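Mitochondrial enolase superfamily member 1 (Homo sapiens, PDB 4A35) dehydrates L-fuconate to 2-keto-3-deoxy-L-fuconate in L-fucose breakdown, using a magnesium ion to stabilise the enediolate intermediate. Local coordinates at residues Lys133-Trp136 / Lys137-Asp141; Ile370-Tyr374 / Ile375-Ala379. All blocks are in the same frame, centred on the assembly; numbering follows the deposited sequence.

Interaction 1: residues Lys133-Trp136 / Lys137-Asp141; sequences KPVW and KLLVD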
ATOM      1  N   LYS A 133     -31.948 -11.432   0.938  1.00 23.85           N
ATOM      2  CA  LYS A 133     -31.537 -11.092   2.297  1.00 24.12           C
ATOM      3  C   LYS A 133     -30.572  -9.904   2.315  1.00 25.76           C
ATOM      4  O   LYS A 133     -29.755  -9.761   1.400  1.00 22.91           O
ATOM      5  CB  LYS A 133     -30.790 -12.310   2.923  1.00 24.17           C
ATOM      6  CG  LYS A 133     -31.696 -13.437   3.335  1.00 27.84           C
ATOM      7  CD  LYS A 133     -30.880 -14.628   3.837  1.00 26.76           C
ATOM      8  CE  LYS A 133     -31.827 -15.784   4.130  1.00 36.43           C
ATOM      9  NZ  LYS A 133     -31.109 -16.964   4.667  1.00 28.50           N
ATOM     10  N   PRO A 134     -30.654  -9.025   3.337  1.00 22.53           N
ATOM     11  CA  PRO A 134     -29.579  -8.021   3.501  1.00 20.90           C
ATOM     12  C   PRO A 134     -28.271  -8.784   3.801  1.00 21.57           C
ATOM     13  O   PRO A 134     -28.321  -9.930   4.299  1.00 19.98           O
ATOM     14  CB  PRO A 134     -30.021  -7.211   4.738  1.00 21.69           C
ATOM     15  CG  PRO A 134     -31.018  -8.058   5.433  1.00 27.02           C
ATOM     16  CD  PRO A 134     -31.589  -9.044   4.492  1.00 23.05           C
ATOM     17  N   VAL A 135     -27.118  -8.211   3.445  1.00 18.43           N
ATOM     18  CA  VAL A 135     -25.832  -8.888   3.654  1.00 17.08           C
ATOM     19  C   VAL A 135     -25.675  -9.325   5.145  1.00 19.98           C
ATOM     20  O   VAL A 135     -25.186 -10.437   5.397  1.00 20.26           O
ATOM     21  CB  VAL A 135     -24.635  -8.026   3.134  1.00 18.37           C
ATOM     22  CG1 VAL A 135     -23.306  -8.436   3.788  1.00 17.05           C
ATOM     23  CG2 VAL A 135     -24.544  -8.119   1.605  1.00 17.75           C
ATOM     24  N   TRP A 136     -26.023  -8.467   6.116  1.00 16.97           N
ATOM     25  CA  TRP A 136     -25.849  -8.882   7.528  1.00 19.18           C
ATOM     26  C   TRP A 136     -26.572 -10.240   7.817  1.00 21.55           C
ATOM     27  O   TRP A 136     -25.999 -11.126   8.464  1.00 19.04           O
ATOM     28  CB  TRP A 136     -26.298  -7.797   8.529  1.00 17.40           C
ATOM     29  CG  TRP A 136     -27.790  -7.555   8.620  1.00 17.69           C
ATOM     30  CD1 TRP A 136     -28.498  -6.580   7.977  1.00 20.35           C
ATOM     31  CD2 TRP A 136     -28.738  -8.270   9.441  1.00 17.21           C
ATOM     32  NE1 TRP A 136     -29.839  -6.676   8.293  1.00 21.00           N
ATOM     33  CE2 TRP A 136     -30.012  -7.680   9.220  1.00 21.61           C
ATOM     34  CE3 TRP A 136     -28.639  -9.366  10.325  1.00 18.31           C
ATOM     35  CZ2 TRP A 136     -31.177  -8.136   9.854  1.00 21.59           C
ATOM     36  CZ3 TRP A 136     -29.809  -9.825  10.954  1.00 20.22           C
ATOM     37  CH2 TRP A 136     -31.056  -9.226  10.695  1.00 21.78           C
ATOM     38  N   LYS A 137     -27.764 -10.435   7.221  1.00 19.06           N
ATOM     39  CA  LYS A 137     -28.594 -11.611   7.460  1.00 18.92           C
ATOM     40  C   LYS A 137     -28.069 -12.791   6.694  1.00 21.08           C
ATOM     41  O   LYS A 137     -28.055 -13.903   7.223  1.00 21.46           O
ATOM     42  CB  LYS A 137     -30.070 -11.315   7.129  1.00 20.98           C
ATOM     43  CG  LYS A 137     -31.042 -12.472   7.432  1.00 19.98           C
ATOM     44  CD  LYS A 137     -30.999 -12.944   8.902  1.00 22.42           C
ATOM     45  CE  LYS A 137     -32.192 -13.843   9.244  1.00 23.99           C
ATOM     46  NZ  LYS A 137     -31.888 -14.679  10.455  1.00 25.30           N
ATOM     47  N   LEU A 138     -27.539 -12.539   5.478  1.00 21.36           N
ATOM     48  CA  LEU A 138     -26.894 -13.589   4.684  1.00 20.33           C
ATOM     49  C   LEU A 138     -25.742 -14.177   5.492  1.00 22.01           C
ATOM     50  O   LEU A 138     -25.584 -15.409   5.551  1.00 20.46           O
ATOM     51  CB  LEU A 138     -26.369 -12.986   3.346  1.00 19.12           C
ATOM     52  CG  LEU A 138     -25.536 -13.928   2.445  1.00 21.24           C
ATOM     53  CD1 LEU A 138     -26.472 -14.990   1.817  1.00 22.70           C
ATOM     54  CD2 LEU A 138     -24.776 -13.108   1.342  1.00 21.05           C
ATOM     55  N   LEU A 139     -24.928 -13.284   6.115  1.00 18.93           N
ATOM     56  CA  LEU A 139     -23.786 -13.707   6.926  1.00 18.38           C
ATOM     57  C   LEU A 139     -24.238 -14.459   8.173  1.00 22.67           C
ATOM     58  O   LEU A 139     -23.709 -15.550   8.464  1.00 21.96           O
ATOM     59  CB  LEU A 139     -22.937 -12.482   7.306  1.00 17.02           C
ATOM     60  CG  LEU A 139     -22.178 -11.851   6.128  1.00 20.71           C
ATOM     61  CD1 LEU A 139     -21.541 -10.532   6.551  1.00 18.73           C
ATOM     62  CD2 LEU A 139     -21.137 -12.848   5.556  1.00 20.71           C
ATOM     63  N   VAL A 140     -25.181 -13.866   8.925  1.00 20.79           N
ATOM     64  CA  VAL A 140     -25.764 -14.505  10.152  1.00 21.01           C
ATOM     65  C   VAL A 140     -26.285 -15.945   9.863  1.00 26.07           C
ATOM     66  O   VAL A 140     -26.034 -16.852  10.662  1.00 25.41           O
ATOM     67  CB  VAL A 140     -26.866 -13.611  10.779  1.00 24.15           C
ATOM     68  CG1 VAL A 140     -27.793 -14.385  11.749  1.00 24.34           C
ATOM     69  CG2 VAL A 140     -26.241 -12.389  11.472  1.00 22.76           C
ATOM     70  N   ASP A 141     -26.979 -16.149   8.729  1.00 22.97           N
ATOM     71  CA  ASP A 141     -27.581 -17.431   8.380  1.00 23.89           C
ATOM     72  C   ASP A 141     -26.619 -18.430   7.765  1.00 25.60           C
ATOM     73  O   ASP A 141     -26.970 -19.597   7.656  1.00 26.58           O
ATOM     74  CB  ASP A 141     -28.771 -17.206   7.436  1.00 25.29           C
ATOM     75  CG  ASP A 141     -30.011 -16.611   8.114  1.00 27.86           C
ATOM     76  OD1 ASP A 141     -30.014 -16.490   9.395  1.00 24.42           O
ATOM     77  OD2 ASP A 141     -30.991 -16.320   7.394  1.00 30.16           O
TER
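Trp136 holds CG between its backbone N and carbonyl carbon (chi1 71°), folding the indole back over the start of Lys137. That lysine sets CG opposite its backbone N and bends at chi2 (57°), carrying its chain across the ring to Asp141. Lys137 CB lies 3.9 Å from the centroid of the Trp136 six-membered ring, 7° off the normal, a CH-pi contact over the face; Val140 CG2 meets the ring edge at CE3, and Trp136 NE1 donates to Pro410 O. Two lysines grip one carboxylate. Lys133, extended beyond CG, brings NZ within 2.8 Å of Asp141 OD2 on its anti lone pair, while Lys137 NZ reaches Asp141 OD1 at 2.8 Å from the syn side, somewhat out of plane, and also pairs with Glu180. Pro134 suits the N-cap, where its missing N-H costs the helix no bond, and its O accepts from Leu138 N at 3.0 Å. A leucine in place of Trp136 would probably leave the Lys137 methylenes without their flat support and Pro410 O without its indole donor. Val135 and Leu139, side by side, face helix 110-131, helix 362-377 packs against Trp136 and Val140, and helix 176-186 borders the indole.

Interaction 2: residues Ile370-Tyr374 / Ile375-Ala379; sequences IIFDY and ISVSA. With EDO (1,2-ethanediol), chain G.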
ATOM      1  N   ILE A 370     -20.875  -4.903  11.178  1.00 16.75           N
ATOM      2  CA  ILE A 370     -20.852  -4.808  12.641  1.00 16.34           C
ATOM      3  C   ILE A 370     -22.124  -5.434  13.286  1.00 17.51           C
ATOM      4  O   ILE A 370     -22.014  -5.997  14.377  1.00 19.12           O
ATOM      5  CB  ILE A 370     -20.546  -3.369  13.117  1.00 20.28           C
ATOM      6  CG1 ILE A 370     -19.903  -3.375  14.518  1.00 22.47           C
ATOM      7  CG2 ILE A 370     -21.729  -2.374  13.000  1.00 19.25           C
ATOM      8  CD1 ILE A 370     -18.435  -4.133  14.637  1.00 17.24           C
ATOM      9  N   ILE A 371     -23.285  -5.398  12.579  1.00 16.07           N
ATOM     10  CA  ILE A 371     -24.474  -6.089  13.066  1.00 15.43           C
ATOM     11  C   ILE A 371     -24.151  -7.611  13.066  1.00 18.83           C
ATOM     12  O   ILE A 371     -24.460  -8.304  14.029  1.00 18.90           O
ATOM     13  CB  ILE A 371     -25.713  -5.694  12.266  1.00 17.16           C
ATOM     14  CG1 ILE A 371     -26.138  -4.227  12.654  1.00 16.08           C
ATOM     15  CG2 ILE A 371     -26.873  -6.707  12.437  1.00 17.29           C
ATOM     16  CD1 ILE A 371     -27.074  -3.622  11.661  1.00 18.12           C
ATOM     17  N   PHE A 372     -23.550  -8.102  11.952  1.00 17.19           N
ATOM     18  CA  PHE A 372     -23.108  -9.503  11.871  1.00 17.84           C
ATOM     19  C   PHE A 372     -22.110  -9.810  13.018  1.00 19.93           C
ATOM     20  O   PHE A 372     -22.275 -10.831  13.697  1.00 21.07           O
ATOM     21  CB  PHE A 372     -22.521  -9.865  10.492  1.00 19.11           C
ATOM     22  CG  PHE A 372     -21.710 -11.161  10.535  1.00 19.93           C
ATOM     23  CD1 PHE A 372     -22.347 -12.398  10.632  1.00 21.49           C
ATOM     24  CD2 PHE A 372     -20.308 -11.131  10.547  1.00 22.18           C
ATOM     25  CE1 PHE A 372     -21.599 -13.591  10.691  1.00 20.42           C
ATOM     26  CE2 PHE A 372     -19.567 -12.320  10.672  1.00 23.38           C
ATOM     27  CZ  PHE A 372     -20.223 -13.545  10.727  1.00 21.30           C
ATOM     28  N   ASP A 373     -21.152  -8.897  13.269  1.00 16.89           N
ATOM     29  CA  ASP A 373     -20.172  -9.076  14.340  1.00 16.97           C
ATOM     30  C   ASP A 373     -20.914  -9.325  15.690  1.00 20.16           C
ATOM     31  O   ASP A 373     -20.593 -10.283  16.416  1.00 18.93           O
ATOM     32  CB  ASP A 373     -19.236  -7.862  14.457  1.00 17.08           C
ATOM     33  CG  ASP A 373     -18.273  -8.058  15.595  1.00 21.20           C
ATOM     34  OD1 ASP A 373     -17.446  -8.982  15.506  1.00 21.23           O
ATOM     35  OD2 ASP A 373     -18.423  -7.359  16.635  1.00 22.63           O
ATOM     36  N   TYR A 374     -21.849  -8.423  16.043  1.00 17.29           N
ATOM     37  CA  TYR A 374     -22.604  -8.569  17.292  1.00 17.17           C
ATOM     38  C   TYR A 374     -23.375  -9.885  17.381  1.00 23.04           C
ATOM     39  O   TYR A 374     -23.319 -10.578  18.411  1.00 21.29           O
ATOM     40  CB  TYR A 374     -23.610  -7.404  17.492  1.00 17.49           C
ATOM     41  CG  TYR A 374     -24.435  -7.564  18.762  1.00 17.67           C
ATOM     42  CD1 TYR A 374     -23.845  -7.459  20.018  1.00 18.90           C
ATOM     43  CD2 TYR A 374     -25.796  -7.869  18.701  1.00 18.18           C
ATOM     44  CE1 TYR A 374     -24.590  -7.639  21.183  1.00 20.15           C
ATOM     45  CE2 TYR A 374     -26.554  -8.045  19.866  1.00 18.65           C
ATOM     46  CZ  TYR A 374     -25.951  -7.921  21.098  1.00 20.01           C
ATOM     47  OH  TYR A 374     -26.703  -8.115  22.234  1.00 20.17           O
ATOM     48  N   ILE A 375     -24.155 -10.204  16.336  1.00 19.51           N
ATOM     49  CA  ILE A 375     -25.000 -11.398  16.359  1.00 19.65           C
ATOM     50  C   ILE A 375     -24.150 -12.704  16.363  1.00 21.42           C
ATOM     51  O   ILE A 375     -24.476 -13.629  17.101  1.00 18.94           O
ATOM     52  CB  ILE A 375     -26.008 -11.396  15.189  1.00 22.09           C
ATOM     53  CG1 ILE A 375     -27.017 -10.218  15.328  1.00 22.89           C
ATOM     54  CG2 ILE A 375     -26.727 -12.763  15.080  1.00 21.04           C
ATOM     55  CD1 ILE A 375     -27.827  -9.939  14.020  1.00 19.41           C
ATOM     56  N   SER A 376     -23.099 -12.765  15.520  1.00 20.32           N
ATOM     57  CA  SER A 376     -22.413 -14.041  15.291  1.00 18.16           C
ATOM     58  C   SER A 376     -20.955 -14.138  15.719  1.00 20.26           C
ATOM     59  O   SER A 376     -20.408 -15.258  15.655  1.00 20.97           O
ATOM     60  CB  SER A 376     -22.493 -14.382  13.797  1.00 19.89           C
ATOM     61  OG  SER A 376     -23.835 -14.550  13.359  1.00 23.46           O
ATOM     62  N   VAL A 377     -20.277 -13.026  16.043  1.00 19.11           N
ATOM     63  CA  VAL A 377     -18.820 -13.140  16.306  1.00 18.64           C
ATOM     64  C   VAL A 377     -18.450 -12.687  17.718  1.00 22.05           C
ATOM     65  O   VAL A 377     -18.037 -13.533  18.506  1.00 22.06           O
ATOM     66  CB  VAL A 377     -17.953 -12.406  15.215  1.00 20.57           C
ATOM     67  CG1 VAL A 377     -16.444 -12.521  15.516  1.00 20.34           C
ATOM     68  CG2 VAL A 377     -18.250 -12.956  13.818  1.00 20.31           C
ATOM     69  N   SER A 378     -18.500 -11.364  18.015  1.00 19.64           N
ATOM     70  CA  SER A 378     -18.124 -10.875  19.355  1.00 18.86           C
ATOM     71  C   SER A 378     -19.231 -11.131  20.395  1.00 20.68           C
ATOM     72  O   SER A 378     -18.918 -11.242  21.564  1.00 21.23           O
ATOM     73  CB  SER A 378     -17.769  -9.397  19.314  1.00 20.45           C
ATOM     74  OG  SER A 378     -18.909  -8.677  18.894  1.00 22.42           O
ATOM     75  N   ALA A 379     -20.551 -11.096  19.980  1.00 19.80           N
ATOM     76  CA  ALA A 379     -21.678 -11.276  20.894  1.00 19.80           C
ATOM     77  C   ALA A 379     -21.646 -10.238  22.042  1.00 23.27           C
ATOM     78  O   ALA A 379     -21.940 -10.568  23.211  1.00 21.19           O
ATOM     79  CB  ALA A 379     -21.692 -12.706  21.449  1.00 22.00           C
TER
HETATM   80  C1  EDO G1450     -24.933  -7.640  25.521  1.00 25.15           C
HETATM   81  O1  EDO G1450     -25.109  -8.360  24.317  1.00 24.94           O
HETATM   82  C2  EDO G1450     -24.359  -6.240  25.274  1.00 27.32           C
HETATM   83  O2  EDO G1450     -22.952  -6.331  25.239  1.00 24.39           O
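Asp373 OD2 accepts a hydrogen bond from Ser378 OG at 2.7 Å, the hydroxyl coming from above the carboxylate plane, 47° out of it. Ser378 can reach because OG stands between its backbone N and carbonyl carbon (chi1 62°), turned back toward the preceding turn; the short serine side chain offers a hydroxyl donor directly to the carboxylate. Asp373 is also a ligand of a bound magnesium ion, with Tyr188 and Ser380, so the serine is a second-shell partner of a metal-binding carboxylate. The same aspartate's backbone O is gripped twice, by Val377 N and by Ser378 N, both at 2.8 Å, from opposite faces of the carbonyl plane. The second of these spans five residues, and the helix widens into a pi-type turn as it ends. Ala379 then leaves helical geometry with positive phi, its CA making a C-H...O contact of 3.1 Å with Tyr374 O.

Further out, Tyr374 OH shares a 2.6 Å hydrogen bond with O1 of a 1,2-ethanediol, probably from the crystallisation liquor, at the ring's edge. Around the Phe372 ring, Ser376 CB approaches CE1 at 3.3 Å and Val377 CG2 approaches CE2 at 3.5 Å, both obliquely; the small serine admits the ring closely. Ile371 CG2 and Ile375 CD1 pack alongside each other 3.7 Å apart. Helix 335-348 covers Asp373 and Val377, helix 135-141 takes Ile375 and Ser376, and helix 176-186 lies against Tyr374, while Phe372 is wedged between the first two.

In the fold
Interactions 1 and 2 stand on two neighbouring helices, 135-141 and 362-377, and the centres of the two contacts are 11 Å apart. The first helix goes essentially with the N-terminal region of this enolase-superfamily enzyme and the second with its barrel-like C-terminal region, so their packing is probably part of the interface between the two. Leu139 CB touches Phe372 CD1 at 3.4 Å, and Trp136 CZ3 lies 3.7 Å from Ile375 CD1. Interaction 2 carries Asp373, whose side chain is about 3 Å from a magnesium ion distinct from the one held by Asp251, Glu277 and Glu306. The Ile371 side chain is about 12 Å from that of Ala357, which probably binds substrate, placing interaction 2 near the pocket but not in it.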